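Local coordinates for activator of Hsp90 ATPase homologue 1/2-like C-terminal domain-containing protein (Staphylococcus saprophyticus subsp. saprophyticus, PDB 3Q6A) that is of unknown function but belongs to the AHA1 family, with a Bet v 1-like domain related to the C-terminal part of Hsp90 ATPase activators, at residues V11-V16 and D64-A69; E18-P23 and G27-S32; S34-R37 and T43-L46; V90-K95 and E110-M115; L119-Y122 and G126-I129. All coordinates share one frame; numbering follows the deposited sequence.

Interaction 1 of 5, residues V11-V16 and D64-A69; sequences VPRETV and DNQLIA
Asn65, in the turn before strand 67-72, meets the first turn of helix 13-21 at Arg13 and Glu14. OD1 makes its nearest approach to Glu14, 3.2 Å from Glu14 CA. The amide then crosses the Glu14 side chain at a slant, with Asn65 CG 3.7 Å from Glu14 CG and the amide and carboxylate planes turned 59° apart. The Asn65 carbonyl serves the other residue. Asn65 O lies 2.9 Å above one face of the Arg13 guanidinium, displaced toward its rim, and this position gives NE, 3.0 Å away, too poor an angle for a hydrogen bond. The bend that brings the guanidinium under this oxygen comes at chi3 of Arg13 (60°), after a first torsion of -168° that points CG away from the backbone N. Gln66 follows, lying alongside Arg13 and pointing the same way, OE1 3.4 Å from Arg13 NH1. Its NE2 is hydrogen-bonded to Glu63 OE1, which ties the amide back to the preceding strand. A classic beta bulge sets Gln66 and Leu67 together opposite Glu63. Further along, Ile68 turns inward and packs on Phe17, Phe20 and Val21 of the helix. This surface contact thus sits where helix 13-21 lies against the antiparallel sheet, with Arg13 also resting on Phe81 of strand 75-84 and Val16 reaching helix 102-125.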
# COMPACT_ATOMS: atom_id res chain seq x y z
N VAL D 11 -0.44 -5.37 16.51
CA VAL D 11 -1.14 -4.94 17.72
C VAL D 11 -2.28 -5.92 17.92
O VAL D 11 -2.62 -6.65 17.00
CB VAL D 11 -1.74 -3.51 17.61
CG1 VAL D 11 -0.63 -2.48 17.47
CG2 VAL D 11 -2.70 -3.44 16.45
N PRO D 12 -2.87 -5.97 19.13
CA PRO D 12 -3.98 -6.89 19.39
C PRO D 12 -5.19 -6.62 18.50
O PRO D 12 -5.46 -5.47 18.13
CB PRO D 12 -4.29 -6.68 20.87
CG PRO D 12 -2.97 -6.26 21.43
CD PRO D 12 -2.47 -5.29 20.37
N ARG D 13 -5.91 -7.69 18.18
CA ARG D 13 -7.09 -7.66 17.32
C ARG D 13 -8.13 -6.63 17.74
O ARG D 13 -8.72 -5.96 16.89
CB ARG D 13 -7.71 -9.06 17.29
CG ARG D 13 -8.76 -9.26 16.24
CD ARG D 13 -9.24 -10.69 16.21
NE ARG D 13 -9.83 -11.08 17.49
CZ ARG D 13 -10.60 -12.16 17.65
NH1 ARG D 13 -10.87 -12.95 16.61
NH2 ARG D 13 -11.09 -12.44 18.84
N GLU D 14 -8.36 -6.50 19.05
CA GLU D 14 -9.33 -5.54 19.56
C GLU D 14 -8.94 -4.13 19.14
O GLU D 14 -9.79 -3.34 18.73
CB GLU D 14 -9.41 -5.58 21.10
CG GLU D 14 -9.92 -6.88 21.71
CD GLU D 14 -8.93 -8.02 21.58
OE1 GLU D 14 -7.71 -7.72 21.47
OE2 GLU D 14 -9.36 -9.19 21.60
N THR D 15 -7.65 -3.82 19.25
CA THR D 15 -7.16 -2.50 18.90
C THR D 15 -7.35 -2.17 17.43
O THR D 15 -7.65 -1.03 17.08
CB THR D 15 -5.67 -2.36 19.24
OG1 THR D 15 -5.48 -2.56 20.65
CG2 THR D 15 -5.17 -0.96 18.87
N VAL D 16 -7.15 -3.16 16.56
CA VAL D 16 -7.32 -2.94 15.13
C VAL D 16 -8.81 -2.74 14.83
O VAL D 16 -9.19 -1.85 14.07
CB VAL D 16 -6.78 -4.13 14.31
CG1 VAL D 16 -6.99 -3.86 12.81
CG2 VAL D 16 -5.29 -4.35 14.60
N ASP D 64 -17.98 -8.33 17.00
CA ASP D 64 -16.97 -7.63 17.79
C ASP D 64 -15.57 -8.19 17.61
O ASP D 64 -15.36 -9.40 17.67
CB ASP D 64 -17.35 -7.67 19.27
CG ASP D 64 -18.74 -7.14 19.52
OD1 ASP D 64 -18.97 -5.95 19.21
OD2 ASP D 64 -19.59 -7.91 20.01
N ASN D 65 -14.63 -7.29 17.32
CA ASN D 65 -13.22 -7.62 17.12
C ASN D 65 -13.00 -8.75 16.11
O ASN D 65 -11.98 -9.44 16.17
CB ASN D 65 -12.58 -8.00 18.45
CG ASN D 65 -12.89 -7.00 19.54
OD1 ASN D 65 -12.56 -5.82 19.42
ND2 ASN D 65 -13.51 -7.47 20.61
N GLN D 66 -13.93 -8.93 15.17
CA GLN D 66 -13.77 -10.01 14.22
C GLN D 66 -14.34 -9.78 12.82
O GLN D 66 -13.84 -10.33 11.83
CB GLN D 66 -14.37 -11.28 14.80
CG GLN D 66 -14.33 -12.47 13.87
CD GLN D 66 -14.64 -13.76 14.60
OE1 GLN D 66 -13.85 -14.22 15.43
NE2 GLN D 66 -15.78 -14.36 14.29
N LEU D 67 -15.39 -8.98 12.72
CA LEU D 67 -15.97 -8.75 11.41
C LEU D 67 -16.85 -7.53 11.31
O LEU D 67 -17.59 -7.18 12.23
CB LEU D 67 -16.74 -10.00 10.97
CG LEU D 67 -17.54 -9.94 9.67
CD1 LEU D 67 -17.75 -11.35 9.15
CD2 LEU D 67 -18.88 -9.26 9.91
N ILE D 68 -16.75 -6.87 10.15
CA ILE D 68 -17.53 -5.68 9.83
C ILE D 68 -17.97 -5.93 8.41
O ILE D 68 -17.14 -6.13 7.53
CB ILE D 68 -16.67 -4.41 9.84
CG1 ILE D 68 -16.04 -4.21 11.21
CG2 ILE D 68 -17.53 -3.20 9.45
CD1 ILE D 68 -15.10 -3.00 11.28
N ALA D 69 -19.28 -5.93 8.16
CA ALA D 69 -19.75 -6.17 6.80
C ALA D 69 -20.69 -5.06 6.35
O ALA D 69 -21.42 -4.47 7.15
CB ALA D 69 -20.45 -7.51 6.72

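Interaction 2 of 5, residues E18-P23 and G27-S32; sequences EAFVDP and GGFWFS
Phe20, Phe29 and Trp30 form a buried aromatic cluster between the last turns of helix 13-21 and the loop that leads to strand 33-34. It belongs to the core of the Bet v 1-like fold, in which an antiparallel sheet wraps a long C-terminal helix. Phe29 and Phe20 make a T-shaped (edge-to-face) pair: the edge of Phe29 is directed at the face of Phe20, centroids 5.0 Å apart and planes at 78°. Phe29 CZ stands over the centre of the Phe20 ring. Trp30 comes to the same ring from another direction, in its plane, with CZ3 3.7 Å from Phe20 CE2. These two rings meet rim to rim, and neither covers the face of the other. CG of Phe29 lies between its backbone N and carbonyl carbon (chi1 69°), a torsion that sends the ring toward the helix. The indole nitrogen of Trp30 is turned to another partner, the carbonyl oxygen of Ile133. Around the cluster, Met115 and Leu119 of helix 102-125 touch both phenylalanines, and Ile79 of strand 75-84 touches Phe20 and Trp30. Nearer the surface, a water donates to Pro23 O and accepts a weak bond from Gly27 N, joining the two backbones. Phe29 also presses on the helix backbone, its CE2 3.2 Å from Ala19 O, which lies in the plane of the ring, and 3.9 Å from Ala19 CB.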
# COMPACT_ATOMS: atom_id res chain seq x y z
N GLU D 18 -11.11 -1.64 16.80
CA GLU D 18 -11.48 -0.32 17.31
C GLU D 18 -11.05 0.81 16.38
O GLU D 18 -11.72 1.84 16.31
CB GLU D 18 -10.87 -0.08 18.69
CG GLU D 18 -11.55 -0.84 19.83
CD GLU D 18 -13.02 -0.47 20.02
OE1 GLU D 18 -13.32 0.73 20.19
OE2 GLU D 18 -13.86 -1.38 20.01
N ALA D 19 -9.93 0.62 15.68
CA ALA D 19 -9.43 1.63 14.77
C ALA D 19 -10.45 1.98 13.69
O ALA D 19 -10.52 3.14 13.26
CB ALA D 19 -8.11 1.15 14.11
N PHE D 20 -11.25 1.00 13.27
CA PHE D 20 -12.27 1.24 12.25
C PHE D 20 -13.57 1.81 12.82
O PHE D 20 -14.04 2.86 12.37
CB PHE D 20 -12.63 -0.05 11.50
CG PHE D 20 -11.56 -0.56 10.53
CD1 PHE D 20 -10.51 -1.37 10.97
CD2 PHE D 20 -11.65 -0.25 9.17
CE1 PHE D 20 -9.56 -1.88 10.07
CE2 PHE D 20 -10.71 -0.75 8.25
CZ PHE D 20 -9.66 -1.57 8.70
N VAL D 21 -14.15 1.13 13.80
CA VAL D 21 -15.44 1.55 14.37
C VAL D 21 -15.46 2.80 15.24
O VAL D 21 -16.51 3.44 15.37
CB VAL D 21 -16.10 0.40 15.19
CG1 VAL D 21 -16.20 -0.87 14.34
CG2 VAL D 21 -15.32 0.13 16.47
N ASP D 22 -14.33 3.17 15.83
CA ASP D 22 -14.28 4.35 16.68
C ASP D 22 -14.17 5.64 15.88
O ASP D 22 -13.13 5.91 15.27
CB ASP D 22 -13.11 4.26 17.65
CG ASP D 22 -13.15 5.33 18.72
OD1 ASP D 22 -13.45 6.50 18.40
OD2 ASP D 22 -12.85 5.00 19.89
N PRO D 23 -15.23 6.46 15.87
CA PRO D 23 -15.24 7.73 15.13
C PRO D 23 -13.98 8.58 15.31
O PRO D 23 -13.61 9.34 14.41
CB PRO D 23 -16.48 8.43 15.67
CG PRO D 23 -17.39 7.28 15.95
CD PRO D 23 -16.46 6.32 16.66
N GLY D 27 -9.94 8.45 11.41
CA GLY D 27 -9.25 9.55 10.74
C GLY D 27 -7.75 9.39 10.58
O GLY D 27 -7.12 10.09 9.79
N GLY D 28 -7.17 8.47 11.34
CA GLY D 28 -5.74 8.29 11.25
C GLY D 28 -5.28 7.48 10.05
O GLY D 28 -4.09 7.42 9.78
N PHE D 29 -6.21 6.85 9.33
CA PHE D 29 -5.82 6.03 8.19
C PHE D 29 -6.84 5.93 7.04
O PHE D 29 -6.52 5.46 5.96
CB PHE D 29 -5.48 4.61 8.68
CG PHE D 29 -6.68 3.84 9.17
CD1 PHE D 29 -7.31 2.90 8.35
CD2 PHE D 29 -7.21 4.08 10.44
CE1 PHE D 29 -8.45 2.20 8.78
CE2 PHE D 29 -8.35 3.40 10.88
CZ PHE D 29 -8.98 2.46 10.05
N TRP D 30 -8.07 6.37 7.28
CA TRP D 30 -9.08 6.27 6.24
C TRP D 30 -9.94 7.53 6.23
O TRP D 30 -9.41 8.63 6.17
CB TRP D 30 -9.92 5.02 6.49
CG TRP D 30 -10.64 4.49 5.30
CD1 TRP D 30 -10.68 5.02 4.04
CD2 TRP D 30 -11.43 3.29 5.25
NE1 TRP D 30 -11.45 4.23 3.22
CE2 TRP D 30 -11.92 3.16 3.94
CE3 TRP D 30 -11.77 2.32 6.20
CZ2 TRP D 30 -12.73 2.09 3.54
CZ3 TRP D 30 -12.57 1.26 5.81
CH2 TRP D 30 -13.04 1.16 4.49
N PHE D 31 -11.26 7.37 6.32
CA PHE D 31 -12.16 8.53 6.34
C PHE D 31 -11.75 9.56 7.38
O PHE D 31 -11.26 9.21 8.47
CB PHE D 31 -13.59 8.07 6.60
CG PHE D 31 -14.08 7.03 5.63
CD1 PHE D 31 -14.36 7.38 4.31
CD2 PHE D 31 -14.23 5.71 6.02
CE1 PHE D 31 -14.79 6.43 3.40
CE2 PHE D 31 -14.66 4.74 5.12
CZ PHE D 31 -14.94 5.10 3.80
N SER D 32 -11.95 10.83 7.05
CA SER D 32 -11.61 11.95 7.92
C SER D 32 -12.43 11.91 9.20
O SER D 32 -11.96 12.32 10.27
CB SER D 32 -11.89 13.27 7.19
OG SER D 32 -11.43 13.22 5.85
O HOH W 1 -10.94 10.58 13.23

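Interaction 3 of 5, residues S34-R37 and T43-L46; sequences SSER and TITL
Ile44 and Ser35 bury the largest areas in this contact, followed by Ser34. The two branches of Ile44 separate to different partners. CG2 approaches Ser35, where it lies 3.2 Å from OG. CD1 packs instead on Glu36, 3.3 Å from its CG, a close approach, with Glu36 O at 3.4 Å. Chi1 of Glu36 (60°) places CG against the Ile44 methyl, and the chain runs on extended, slanting across the isoleucine. Ser35 turns its hydroxyl oxygen back toward the strand: with chi1 near 58°, OG sits between the backbone N and carbonyl carbon of its own residue and receives the amide of Thr45. That bond, Thr45 N to Ser35 OG, is 2.8 Å long and nearly straight at 173°. A side-chain oxygen thereby takes up a backbone N-H of strand 43-48 at the margin of the seven-stranded antiparallel sheet, beside the short outermost strand 33-34. Across its other edge strand 43-48 bonds to strand 53-63, Ile44 with Ile57 and Leu46 with Leu55. Ser35 CB itself packs 3.6 Å from Thr45 CB. Ser34 meets the strand through a CA-H...O contact to Thr45 O at 3.5 Å, while its OG faces the CD2 methyl of Leu46. Leu46 also reaches Phe31 and Trp38 in the loops. Arg37, at the far end, turns from the strand and forms a salt bridge with Glu18 of helix 13-21.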
# COMPACT_ATOMS: atom_id res chain seq x y z
N SER D 34 -16.32 9.97 11.12
CA SER D 34 -17.48 9.09 11.07
C SER D 34 -18.58 9.75 11.90
O SER D 34 -18.28 10.50 12.83
CB SER D 34 -17.14 7.73 11.65
OG SER D 34 -16.06 7.15 10.94
N SER D 35 -19.83 9.46 11.57
CA SER D 35 -20.95 10.05 12.30
C SER D 35 -21.06 9.44 13.70
O SER D 35 -21.29 10.15 14.67
CB SER D 35 -22.25 9.85 11.51
OG SER D 35 -22.51 8.48 11.28
N GLU D 36 -20.89 8.13 13.78
CA GLU D 36 -20.96 7.43 15.06
C GLU D 36 -20.27 6.07 14.95
O GLU D 36 -19.89 5.65 13.85
CB GLU D 36 -22.42 7.23 15.48
CG GLU D 36 -23.26 6.42 14.50
CD GLU D 36 -24.66 6.13 15.02
OE1 GLU D 36 -24.80 5.49 16.09
OE2 GLU D 36 -25.64 6.53 14.35
N ARG D 37 -20.11 5.40 16.09
CA ARG D 37 -19.46 4.10 16.13
C ARG D 37 -20.17 3.11 15.21
O ARG D 37 -21.40 3.11 15.09
CB ARG D 37 -19.44 3.56 17.56
CG ARG D 37 -18.79 2.19 17.70
CD ARG D 37 -18.98 1.60 19.11
NE ARG D 37 -18.46 0.24 19.21
CZ ARG D 37 -17.21 -0.07 19.54
NH1 ARG D 37 -16.32 0.88 19.82
NH2 ARG D 37 -16.84 -1.34 19.57
N THR D 43 -26.77 3.31 10.08
CA THR D 43 -26.33 3.94 8.83
C THR D 43 -25.36 5.05 9.22
O THR D 43 -25.72 6.01 9.89
CB THR D 43 -27.54 4.50 8.03
OG1 THR D 43 -27.11 4.86 6.71
CG2 THR D 43 -28.14 5.71 8.72
N ILE D 44 -24.10 4.91 8.79
CA ILE D 44 -23.05 5.87 9.13
C ILE D 44 -22.69 6.88 8.05
O ILE D 44 -22.64 6.55 6.88
CB ILE D 44 -21.73 5.13 9.51
CG1 ILE D 44 -21.99 4.07 10.58
CG2 ILE D 44 -20.70 6.13 9.99
CD1 ILE D 44 -22.43 4.62 11.91
N THR D 45 -22.41 8.10 8.48
CA THR D 45 -22.01 9.15 7.55
C THR D 45 -20.49 9.25 7.59
O THR D 45 -19.91 9.67 8.59
CB THR D 45 -22.63 10.50 7.95
OG1 THR D 45 -24.06 10.37 7.98
CG2 THR D 45 -22.23 11.58 6.95
N LEU D 46 -19.86 8.86 6.49
CA LEU D 46 -18.41 8.87 6.36
C LEU D 46 -17.93 10.07 5.56
O LEU D 46 -18.21 10.20 4.37
CB LEU D 46 -17.97 7.57 5.68
CG LEU D 46 -18.42 6.34 6.48
CD1 LEU D 46 -18.28 5.08 5.67
CD2 LEU D 46 -17.59 6.25 7.75

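Interaction 4 of 5, residues V90-K95 and E110-M115; sequences VTTTEK and EGWVYM
The strand carrying Thr92 and the helix carrying Trp112 run nearly antiparallel, their short axes 159° apart and 10.0 Å from each other at closest approach. Trp112 spans the gap. Its indole edge delivers NE1 to Glu94 OE1 in a 2.7 Å hydrogen bond, with the carboxylate oxygen almost in the ring plane. The donor comes from above the carboxylate plane, 40° out of it; the carboxylate and ring planes stand nearly perpendicular. Glu94 reaches this edge with CG swung opposite its backbone N (chi1 174°) and an extended chain beyond. The benzo part of the indole rests on Thr92, with CE3 3.5 Å from Thr92 CB and the threonine methyl nearly as close. Thr92 OG1 itself makes a weak hydrogen bond to Thr5 O of the adjoining strand. Selenomethionine Met115 adds its CE methyl at 4.2 Å from Thr92 CG2. Outward, Val113 of the helix packs on Val113 of the second subunit. The buried contact joins helix 102-125 to the concave side of the sheet that grips it, a feature of Bet v 1-like domains. Strand 87-94 lies between strands 3-9 and 75-84, and both flanks touch the indole, through Thr5 and Ile77.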
# COMPACT_ATOMS: atom_id res chain seq x y z
N VAL D 90 -5.50 -8.50 9.06
CA VAL D 90 -6.75 -7.92 8.60
C VAL D 90 -6.98 -8.42 7.17
O VAL D 90 -6.06 -8.41 6.35
CB VAL D 90 -6.70 -6.38 8.57
CG1 VAL D 90 -8.07 -5.81 8.15
CG2 VAL D 90 -6.29 -5.84 9.93
N THR D 91 -8.19 -8.87 6.88
CA THR D 91 -8.47 -9.35 5.55
C THR D 91 -9.64 -8.56 4.99
O THR D 91 -10.74 -8.66 5.51
CB THR D 91 -8.85 -10.83 5.56
OG1 THR D 91 -7.80 -11.59 6.17
CG2 THR D 91 -9.06 -11.34 4.14
N THR D 92 -9.38 -7.77 3.95
CA THR D 92 -10.46 -7.01 3.33
C THR D 92 -10.91 -7.79 2.09
O THR D 92 -10.09 -8.35 1.36
CB THR D 92 -10.02 -5.58 2.90
OG1 THR D 92 -8.86 -5.66 2.06
CG2 THR D 92 -9.72 -4.71 4.11
N THR D 93 -12.22 -7.85 1.88
CA THR D 93 -12.77 -8.55 0.74
C THR D 93 -13.86 -7.69 0.09
O THR D 93 -14.82 -7.29 0.75
CB THR D 93 -13.40 -9.90 1.13
OG1 THR D 93 -12.38 -10.78 1.64
CG2 THR D 93 -14.03 -10.55 -0.09
N GLU D 94 -13.67 -7.37 -1.18
CA GLU D 94 -14.67 -6.59 -1.92
C GLU D 94 -15.07 -7.52 -3.06
O GLU D 94 -14.28 -7.81 -3.96
CB GLU D 94 -14.08 -5.28 -2.45
CG GLU D 94 -15.06 -4.52 -3.34
CD GLU D 94 -14.60 -3.12 -3.70
OE1 GLU D 94 -13.38 -2.87 -3.77
OE2 GLU D 94 -15.48 -2.27 -3.95
N LYS D 95 -16.30 -8.01 -2.98
CA LYS D 95 -16.80 -9.00 -3.91
C LYS D 95 -17.50 -8.55 -5.17
O LYS D 95 -17.98 -7.43 -5.28
CB LYS D 95 -17.74 -9.94 -3.17
CG LYS D 95 -17.18 -10.46 -1.86
CD LYS D 95 -18.21 -11.28 -1.11
CE LYS D 95 -17.60 -11.88 0.15
NZ LYS D 95 -18.58 -12.76 0.84
N GLU D 110 -5.39 -1.32 -5.40
CA GLU D 110 -4.53 -0.24 -4.93
C GLU D 110 -5.16 0.44 -3.71
O GLU D 110 -4.50 0.66 -2.71
CB GLU D 110 -4.35 0.79 -6.04
CG GLU D 110 -3.54 2.00 -5.65
CD GLU D 110 -3.36 2.91 -6.82
OE1 GLU D 110 -4.38 3.44 -7.31
OE2 GLU D 110 -2.22 3.08 -7.27
N GLY D 111 -6.44 0.76 -3.80
CA GLY D 111 -7.09 1.42 -2.67
C GLY D 111 -7.04 0.62 -1.38
O GLY D 111 -6.76 1.16 -0.31
N TRP D 112 -7.32 -0.67 -1.49
CA TRP D 112 -7.33 -1.56 -0.33
C TRP D 112 -5.94 -1.71 0.25
O TRP D 112 -5.76 -1.63 1.46
CB TRP D 112 -7.88 -2.93 -0.70
CG TRP D 112 -9.37 -2.93 -0.91
CD1 TRP D 112 -10.03 -3.13 -2.10
CD2 TRP D 112 -10.37 -2.66 0.07
NE1 TRP D 112 -11.39 -2.99 -1.90
CE2 TRP D 112 -11.63 -2.70 -0.58
CE3 TRP D 112 -10.34 -2.38 1.45
CZ2 TRP D 112 -12.83 -2.48 0.09
CZ3 TRP D 112 -11.53 -2.15 2.12
CH2 TRP D 112 -12.76 -2.21 1.44
N VAL D 113 -4.94 -1.90 -0.62
CA VAL D 113 -3.57 -2.05 -0.13
C VAL D 113 -3.10 -0.78 0.54
O VAL D 113 -2.49 -0.83 1.60
CB VAL D 113 -2.59 -2.39 -1.26
CG1 VAL D 113 -1.17 -2.51 -0.70
CG2 VAL D 113 -3.02 -3.72 -1.92
N TYR D 114 -3.36 0.36 -0.08
CA TYR D 114 -2.95 1.63 0.52
C TYR D 114 -3.63 1.86 1.88
O TYR D 114 -2.97 2.19 2.86
CB TYR D 114 -3.28 2.79 -0.43
CG TYR D 114 -2.76 4.10 0.08
CD1 TYR D 114 -1.40 4.29 0.31
CD2 TYR D 114 -3.63 5.16 0.35
CE1 TYR D 114 -0.91 5.51 0.82
CE2 TYR D 114 -3.15 6.38 0.86
CZ TYR D 114 -1.79 6.55 1.08
OH TYR D 114 -1.32 7.76 1.56
N MSE D 115 -4.95 1.70 1.94
CA MSE D 115 -5.64 1.92 3.22
C MSE D 115 -5.07 1.03 4.34
O MSE D 115 -4.86 1.50 5.46
CB MSE D 115 -7.15 1.66 3.09
CG MSE D 115 -7.99 1.89 4.39
SE MSE D 115 -8.04 0.48 5.58
CE MSE D 115 -9.15 -0.56 4.74

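Interaction 5 of 5, residues L119-Y122 and G126-I129; sequences LKVY and GVTI
Val121 and Tyr122, near the end of helix 102-125, hold the departing chain close to the helix. The tight part centres on the Val127 carbonyl. Its oxygen lies 3.2 Å from Tyr122 CA in a CA-H...O contact and sits near the plane of the tyrosine ring, at its edge. It also touches Val121 CG1, which meets Val127 CG2 at 3.6 Å. The Val121 methyls divide the work: a chi1 of 178° directs CG1 to Val127, while CG2 faces Ile129 CD1 at 4.1 Å. The turn is closed by Gly126 N donating to Tyr122 O, 2.9 Å long but bent to 133°. Helical torsions stop at Gly126, whose positive phi lets the chain double back. The solvent side, formed by the exposed Gly126 and Thr128, is looser: Thr128 comes no nearer to Tyr122 than 4.4 Å, CG2 to CD1, and meets its ring obliquely. The second subunit adds contacts of its own, His125 NE2 hydrogen-bonded to Thr128 O and its Val121 packed on Val121. Within the chain, Tyr122 and Leu119 lean on Phe29 of the loop after helix 13-21, and Leu119 continues to Val16, Ala19 and Phe20 of that helix.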
# COMPACT_ATOMS: atom_id res chain seq x y z
N LEU D 119 -3.25 1.98 7.69
CA LEU D 119 -3.73 1.40 8.94
C LEU D 119 -2.54 0.89 9.78
O LEU D 119 -2.40 1.23 10.96
CB LEU D 119 -4.68 0.24 8.65
CG LEU D 119 -5.12 -0.57 9.87
CD1 LEU D 119 -5.98 0.32 10.78
CD2 LEU D 119 -5.85 -1.81 9.43
N LYS D 120 -1.69 0.09 9.14
CA LYS D 120 -0.53 -0.50 9.80
C LYS D 120 0.39 0.55 10.41
O LYS D 120 0.83 0.43 11.58
CB LYS D 120 0.23 -1.37 8.79
CG LYS D 120 1.45 -2.12 9.35
CD LYS D 120 2.18 -2.90 8.26
CE LYS D 120 3.40 -3.64 8.81
NZ LYS D 120 3.04 -4.78 9.75
N VAL D 121 0.67 1.60 9.65
CA VAL D 121 1.53 2.67 10.14
C VAL D 121 0.90 3.42 11.31
O VAL D 121 1.58 3.73 12.29
CB VAL D 121 1.82 3.69 9.03
CG1 VAL D 121 2.67 4.82 9.59
CG2 VAL D 121 2.52 2.99 7.87
N TYR D 122 -0.40 3.71 11.21
CA TYR D 122 -1.09 4.43 12.28
C TYR D 122 -1.08 3.65 13.60
O TYR D 122 -0.82 4.23 14.66
CB TYR D 122 -2.52 4.75 11.84
CG TYR D 122 -3.45 5.23 12.94
CD1 TYR D 122 -3.19 6.42 13.62
CD2 TYR D 122 -4.56 4.47 13.32
CE1 TYR D 122 -4.04 6.86 14.65
CE2 TYR D 122 -5.41 4.91 14.35
CZ TYR D 122 -5.14 6.10 15.01
OH TYR D 122 -5.94 6.52 16.05
N GLY D 126 1.77 5.32 15.49
CA GLY D 126 1.09 6.51 15.94
C GLY D 126 1.34 7.71 15.04
O GLY D 126 1.30 8.85 15.50
N VAL D 127 1.63 7.44 13.77
CA VAL D 127 1.83 8.51 12.79
C VAL D 127 0.97 8.18 11.58
O VAL D 127 0.55 7.03 11.40
CB VAL D 127 3.31 8.66 12.36
CG1 VAL D 127 4.13 9.22 13.50
CG2 VAL D 127 3.86 7.31 11.92
N THR D 128 0.72 9.17 10.74
CA THR D 128 -0.14 8.96 9.58
C THR D 128 0.53 9.29 8.24
O THR D 128 1.38 10.17 8.17
CB THR D 128 -1.41 9.81 9.70
OG1 THR D 128 -1.11 11.16 9.35
CG2 THR D 128 -1.93 9.80 11.13
N ILE D 129 0.13 8.60 7.19
CA ILE D 129 0.68 8.89 5.87
C ILE D 129 -0.41 9.17 4.85
O ILE D 129 -0.65 8.35 3.95
CB ILE D 129 1.53 7.72 5.33
CG1 ILE D 129 0.81 6.40 5.57
CG2 ILE D 129 2.90 7.77 5.97
CD1 ILE D 129 1.31 5.23 4.70

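Helix 13-21 joins interactions 1 and 2, whose centres lie 12 Å apart, and Ile68 CD1 of the first touches Phe20 CB of the second at 3.9 Å. Interaction 3 packs against interaction 2 where Pro23 CG comes 3.3 Å from Glu36 C, but stays about 10 Å, nearest atoms, from interaction 4. Interactions 4 and 5 share helix 102-125 and both reach the second subunit; the Tyr114 hydroxyl and Ile129 O probably share a weak hydrogen bond between them. Met115 brings interaction 4 against the aromatic cluster of interaction 2, its SE 3.7 Å from Phe29 CE1. Leu119 of interaction 5 adjoins interactions 1, 2 and 4.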